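Aminotransferase, class III (Deinococcus radiodurans, PDB 3I4J) probably transfers amino groups between substrates with the help of pyridoxal phosphate. Local coordinates at residues L23-D26 / A27-Y31; Y6-S9 / K10-V14; K323-G326 / A327-L330. The protein carries 1 engineered substitution. All coordinates share one frame; numbering follows the deposited sequence.

Contact 1. Residues L23-D26 / A27-Y31; sequences LYDD and AGRRY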
# COMPACT_ATOMS: atom_id res chain seq x y z
N LEU C 23 14.00 12.90 -16.07
CA LEU C 23 12.92 13.59 -15.36
C LEU C 23 13.08 15.09 -15.60
O LEU C 23 14.20 15.60 -15.73
CB LEU C 23 12.99 13.30 -13.86
CG LEU C 23 12.67 11.88 -13.39
CD1 LEU C 23 12.88 11.80 -11.88
CD2 LEU C 23 11.23 11.52 -13.74
N TYR C 24 11.96 15.80 -15.67
CA TYR C 24 11.98 17.25 -15.90
C TYR C 24 11.13 17.95 -14.84
O TYR C 24 10.04 17.48 -14.53
CB TYR C 24 11.39 17.57 -17.29
CG TYR C 24 12.07 16.88 -18.46
CD1 TYR C 24 12.97 17.57 -19.27
CD2 TYR C 24 11.81 15.54 -18.74
CE1 TYR C 24 13.59 16.93 -20.35
CE2 TYR C 24 12.43 14.90 -19.81
CZ TYR C 24 13.32 15.60 -20.61
OH TYR C 24 13.96 14.95 -21.65
N ASP C 25 11.62 19.05 -14.27
CA ASP C 25 10.83 19.75 -13.27
C ASP C 25 10.18 21.01 -13.85
O ASP C 25 10.38 21.34 -15.03
CB ASP C 25 11.65 20.08 -12.00
CG ASP C 25 12.82 21.03 -12.25
OD1 ASP C 25 12.84 21.74 -13.27
OD2 ASP C 25 13.72 21.06 -11.38
N ASP C 26 9.40 21.72 -13.03
CA ASP C 26 8.70 22.90 -13.54
C ASP C 26 9.56 24.13 -13.70
O ASP C 26 9.07 25.27 -13.71
CB ASP C 26 7.46 23.21 -12.68
CG ASP C 26 7.80 23.68 -11.28
OD1 ASP C 26 9.00 23.77 -10.94
OD2 ASP C 26 6.85 23.96 -10.52
N ALA C 27 10.86 23.89 -13.84
CA ALA C 27 11.86 24.93 -14.06
C ALA C 27 12.60 24.56 -15.35
O ALA C 27 13.54 25.23 -15.77
CB ALA C 27 12.83 25.00 -12.89
N GLY C 28 12.16 23.48 -15.98
CA GLY C 28 12.80 23.05 -17.21
C GLY C 28 14.07 22.25 -16.99
O GLY C 28 14.67 21.76 -17.95
N ARG C 29 14.49 22.12 -15.73
CA ARG C 29 15.69 21.36 -15.39
C ARG C 29 15.48 19.90 -15.76
O ARG C 29 14.38 19.36 -15.60
CB ARG C 29 16.01 21.44 -13.90
CG ARG C 29 16.49 22.80 -13.41
CD ARG C 29 17.10 22.66 -12.02
NE ARG C 29 18.21 21.71 -12.04
CZ ARG C 29 18.82 21.23 -10.96
NH1 ARG C 29 18.43 21.62 -9.75
NH2 ARG C 29 19.81 20.36 -11.09
N ARG C 30 16.54 19.26 -16.25
CA ARG C 30 16.46 17.85 -16.62
C ARG C 30 17.39 17.04 -15.73
O ARG C 30 18.49 17.48 -15.40
CB ARG C 30 16.85 17.64 -18.08
CG ARG C 30 16.47 16.27 -18.60
CD ARG C 30 16.95 16.01 -20.01
NE ARG C 30 18.40 15.88 -20.08
CZ ARG C 30 19.06 15.36 -21.11
NH1 ARG C 30 18.38 14.92 -22.16
NH2 ARG C 30 20.38 15.26 -21.08
N TYR C 31 16.94 15.85 -15.34
CA TYR C 31 17.71 14.97 -14.47
C TYR C 31 17.78 13.57 -15.06
O TYR C 31 16.82 13.08 -15.66
CB TYR C 31 17.04 14.85 -13.11
CG TYR C 31 16.71 16.15 -12.41
CD1 TYR C 31 17.53 16.63 -11.39
CD2 TYR C 31 15.55 16.86 -12.71
CE1 TYR C 31 17.21 17.78 -10.68
CE2 TYR C 31 15.21 18.02 -12.01
CZ TYR C 31 16.04 18.47 -11.00
OH TYR C 31 15.71 19.59 -10.27
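Leu-23 and Tyr-31 form an antiparallel hydrogen-bonded pair, with Tyr-31 N 2.8 Å from Leu-23 O and Leu-23 N bonded back to Tyr-31 O. Next along, Tyr-24 and Arg-30 make a non-hydrogen-bonded pair. Their side chains lie side by side on one face of the sheet. Arg-30 CG sits over a face of the Tyr-24 ring, 3.9 Å from its centroid, in a CH-pi contact. Leu-23 and Tyr-31 take the other face, where Phe-69 of the second subunit meets the Tyr-31 ring edge-to-face. This is a beta hairpin, strands 22-25 and 30-32, and Asp-25 ties its turn. With chi1 at 63°, its CG is tucked in beside both backbone N and carbonyl carbon, and the carboxylate faces the turn amides. Its OD1 accepts from Ala-27 N and from Arg-29 N, each 3.0 Å away, on opposite faces of the carboxylate plane. Tyr-31 OH donates to Asp-25 OD2 at 2.7 Å, from the anti side but tilted out of the carboxylate plane. With an alanine in this place, the amides of Ala-27 and Arg-29 would probably lose this acceptor and the Tyr-31 hydroxyl its carboxylate partner. Gly-28 N closes the turn on Asp-25 O, 2.9 Å away.

Contact 2. Residues Y6-S9 / K10-V14; sequences YRSS and KPYPV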
# COMPACT_ATOMS: atom_id res chain seq x y z
N TYR C 6 4.71 17.98 2.52
CA TYR C 6 6.02 17.49 2.11
C TYR C 6 6.66 16.63 3.21
O TYR C 6 6.34 16.80 4.39
CB TYR C 6 6.93 18.68 1.76
CG TYR C 6 6.41 19.52 0.62
CD1 TYR C 6 6.34 19.01 -0.68
CD2 TYR C 6 5.99 20.84 0.83
CE1 TYR C 6 5.86 19.79 -1.74
CE2 TYR C 6 5.52 21.63 -0.22
CZ TYR C 6 5.46 21.10 -1.50
OH TYR C 6 5.01 21.88 -2.55
N ARG C 7 7.54 15.72 2.81
CA ARG C 7 8.21 14.84 3.76
C ARG C 7 9.16 15.57 4.73
O ARG C 7 9.49 15.04 5.79
CB ARG C 7 9.00 13.75 3.02
CG ARG C 7 8.14 12.73 2.30
CD ARG C 7 9.01 11.72 1.59
NE ARG C 7 8.26 10.71 0.84
CZ ARG C 7 8.00 9.48 1.28
NH1 ARG C 7 8.43 9.09 2.47
NH2 ARG C 7 7.33 8.64 0.51
N SER C 8 9.59 16.76 4.35
CA SER C 8 10.49 17.54 5.20
C SER C 8 10.47 19.01 4.80
O SER C 8 9.79 19.40 3.85
CB SER C 8 11.92 17.01 5.11
OG SER C 8 12.53 17.40 3.89
N SER C 9 11.22 19.83 5.53
CA SER C 9 11.28 21.27 5.28
C SER C 9 12.19 21.68 4.13
O SER C 9 12.28 22.86 3.79
CB SER C 9 11.72 22.00 6.55
OG SER C 9 13.06 21.67 6.87
N LYS C 10 12.89 20.71 3.55
CA LYS C 10 13.79 21.01 2.44
C LYS C 10 12.95 21.36 1.21
O LYS C 10 11.76 21.04 1.14
CB LYS C 10 14.67 19.80 2.11
CG LYS C 10 13.89 18.58 1.64
CD LYS C 10 14.81 17.47 1.14
CE LYS C 10 15.52 17.87 -0.14
NZ LYS C 10 16.37 16.76 -0.67
N PRO C 11 13.55 22.05 0.23
CA PRO C 11 12.78 22.40 -0.97
C PRO C 11 12.63 21.18 -1.88
O PRO C 11 13.61 20.49 -2.16
CB PRO C 11 13.61 23.51 -1.60
CG PRO C 11 15.01 23.12 -1.24
CD PRO C 11 14.87 22.71 0.21
N TYR C 12 11.41 20.90 -2.30
CA TYR C 12 11.13 19.77 -3.18
C TYR C 12 10.82 20.25 -4.59
O TYR C 12 9.83 20.94 -4.81
CB TYR C 12 9.96 18.96 -2.63
CG TYR C 12 10.32 18.12 -1.43
CD1 TYR C 12 10.94 16.88 -1.58
CD2 TYR C 12 10.11 18.60 -0.14
CE1 TYR C 12 11.36 16.14 -0.48
CE2 TYR C 12 10.53 17.88 0.97
CZ TYR C 12 11.15 16.65 0.80
OH TYR C 12 11.60 15.96 1.90
N PRO C 13 11.67 19.90 -5.56
CA PRO C 13 11.40 20.33 -6.94
C PRO C 13 10.10 19.68 -7.40
O PRO C 13 9.79 18.56 -6.99
CB PRO C 13 12.61 19.79 -7.71
CG PRO C 13 13.69 19.79 -6.67
CD PRO C 13 12.98 19.24 -5.46
N VAL C 14 9.35 20.37 -8.25
CA VAL C 14 8.09 19.83 -8.75
C VAL C 14 8.28 19.19 -10.12
O VAL C 14 8.51 19.88 -11.12
CB VAL C 14 7.01 20.93 -8.85
CG1 VAL C 14 5.71 20.34 -9.39
CG2 VAL C 14 6.78 21.55 -7.48
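Tyr-6 and Tyr-12 pack against each other across a bend of loop that leads into strand 14-19. Their rings are nearly parallel, with planes 11° apart, but they are slid past each other. The centroids lie 5.6 Å apart, so there is little face-to-face stacking. The closest apolar touch is made by Tyr-6 CB, 3.7 Å from Tyr-12 CD2. The two side chains run in opposite directions. Tyr-12 CG lies anti to its carbonyl carbon (chi1 -75°), and the ring runs back toward residues 6-9 and brings its hydroxyl to Ser-8. There Tyr-12 OH lies 2.6 Å from Ser-8 OG, a probable hydrogen bond in which either could be the donor, though the place of OG is less sure. The edge of the Tyr-12 ring also meets the Ser-8 backbone, with CE2 3.3 Å from Ser-8 O. Arg-7 adds its CB, 3.6 Å from Tyr-12 OH.

The outer side of the bend is looser. Ser-9 and Lys-10 are exposed, and the far end of the Lys-10 chain leads away from residues 6-9. Lys-10 N makes a weak bond to Ser-8 OG, 3.3 Å long and subject to the same doubt.

The polar ends of Tyr-6 and Arg-7 turn to the second subunit. Tyr-6 OH bonds to Glu-75 of that subunit, and the Arg-7 guanidinium to the backbone oxygens of its Gly-293 and Phe-294. Val-14 pairs with a strand of the same subunit in a parallel ladder. The chemistry thus divides in two. The offset ring packing, with a less certain hydroxyl pair, is consistent with a loop folded on itself, while the hydroxyl of Tyr-6 and the N-H groups of the Arg-7 guanidinium are bonded across the dimer interface.

Contact 3. Residues K323-G326 / A327-L330; sequences KERG and AQLL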
# COMPACT_ATOMS: atom_id res chain seq x y z
N LYS C 323 22.29 -6.98 -17.82
CA LYS C 323 23.59 -7.63 -17.76
C LYS C 323 24.64 -6.80 -18.50
O LYS C 323 25.71 -6.50 -17.95
CB LYS C 323 23.52 -9.02 -18.41
CG LYS C 323 22.57 -9.98 -17.71
CD LYS C 323 22.51 -11.33 -18.43
CE LYS C 323 23.85 -12.05 -18.38
NZ LYS C 323 24.27 -12.34 -16.97
N GLU C 324 24.32 -6.43 -19.73
CA GLU C 324 25.23 -5.65 -20.57
C GLU C 324 25.49 -4.24 -20.02
O GLU C 324 26.64 -3.83 -19.86
CB GLU C 324 24.66 -5.56 -21.99
CG GLU C 324 25.57 -4.91 -23.01
CD GLU C 324 25.01 -5.00 -24.42
OE1 GLU C 324 24.69 -6.12 -24.86
OE2 GLU C 324 24.90 -3.95 -25.09
N ARG C 325 24.42 -3.51 -19.74
CA ARG C 325 24.55 -2.15 -19.22
C ARG C 325 25.15 -2.15 -17.81
O ARG C 325 25.87 -1.23 -17.43
CB ARG C 325 23.18 -1.47 -19.22
CG ARG C 325 22.56 -1.32 -20.61
CD ARG C 325 23.20 -0.18 -21.39
NE ARG C 325 24.57 -0.46 -21.81
CZ ARG C 325 24.88 -1.28 -22.81
NH1 ARG C 325 23.93 -1.90 -23.49
NH2 ARG C 325 26.16 -1.48 -23.13
N GLY C 326 24.83 -3.19 -17.04
CA GLY C 326 25.36 -3.31 -15.69
C GLY C 326 26.87 -3.48 -15.72
O GLY C 326 27.59 -2.88 -14.93
N ALA C 327 27.34 -4.30 -16.66
CA ALA C 327 28.77 -4.53 -16.81
C ALA C 327 29.47 -3.23 -17.20
O ALA C 327 30.52 -2.88 -16.66
CB ALA C 327 29.02 -5.61 -17.87
N GLN C 328 28.86 -2.50 -18.13
CA GLN C 328 29.42 -1.23 -18.58
C GLN C 328 29.50 -0.22 -17.44
O GLN C 328 30.52 0.43 -17.25
CB GLN C 328 28.56 -0.64 -19.71
CG GLN C 328 29.00 0.75 -20.14
CD GLN C 328 28.02 1.41 -21.10
OE1 GLN C 328 26.91 0.93 -21.30
NE2 GLN C 328 28.44 2.53 -21.68
N LEU C 329 28.41 -0.08 -16.69
CA LEU C 329 28.40 0.87 -15.59
C LEU C 329 29.41 0.48 -14.50
O LEU C 329 30.12 1.34 -13.98
CB LEU C 329 26.99 0.99 -15.01
CG LEU C 329 26.70 2.07 -13.96
CD1 LEU C 329 27.34 3.39 -14.34
CD2 LEU C 329 25.18 2.23 -13.83
N LEU C 330 29.48 -0.80 -14.17
CA LEU C 330 30.42 -1.26 -13.15
C LEU C 330 31.85 -0.94 -13.58
O LEU C 330 32.66 -0.48 -12.78
CB LEU C 330 30.28 -2.77 -12.92
CG LEU C 330 31.33 -3.39 -11.98
CD1 LEU C 330 31.30 -2.70 -10.62
CD2 LEU C 330 31.06 -4.89 -11.83
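The Arg-325 guanidinium is met at its edge, in plane, by two oxygens, Gln-328 OE1 and Glu-324 OE2. The Gln-328 amide stands almost perpendicular to it, the planes 87° apart. Arg-325 NE gives a hydrogen bond of 2.8 Å to Gln-328 OE1. It reaches that oxygen nearly along the C=O axis. Arg-325 NH2 adds a weak bond to the same Gln-328 OE1, 3.1 Å long, so two N-H groups grip one oxygen. Arg-325 NH1 forms a salt bridge with Glu-324 OE2 at 2.8 Å, coming from above the carboxylate plane.

The Arg-325 chain gets there by folding. It leaves the helix away from residues 327-330 but bends at chi2 (-77°) and chi3 (71°), which turns NE back toward Gln-328. The Gln-328 chain stays extended beyond CG. The pair spans three residues, so both side chains lie on the same flank of the helix. The Glu-324 charge probably balances that of the arginine, and contacts on two edges should restrain rotation of the guanidinium.

Underneath runs regular alpha-helical bonding from each residue to the fourth one back. Leu-329 N lies 2.9 Å from Arg-325 O, and Leu-330 N lies 2.9 Å from Gly-326 O.

The segment belongs to helix 318-339. Its Arg-325 and Gln-328 flank packs on helix 411-428, where Gln-328 NE2 bonds to the backbone oxygen of Ala-411, both side chains touch Val-414, and Arg-325 also touches Ala-411 and the loop residue Leu-351. Leu-329 reaches Leu-418 of that helix, and Leu-329 and Leu-330 both rest on Leu-353 of strand 352-357.

How the contacts relate
Along the chain, contact 2 comes first, contact 1 follows after strand 14-19, and contact 3 lies some 290 residues later. Contacts 1 and 2 are neighbours, centres 15 Å apart. Residues 6-14 lead into strand 14-19, the first strand of the three-stranded antiparallel sheet whose other two strands form the hairpin of contact 1. Asp-26 N and Val-14 O, 2.8 Å apart, probably hydrogen-bond across the two, and Pro-13 packs near Tyr-31. Both contacts lie at the subunit interface and probably contribute to it. Contact 3 stands apart within helix 318-339, its centre 27 Å from contact 1 and 33 Å from contact 2. Its side chains pack on helix 411-428 and strand 352-357 of the same chain.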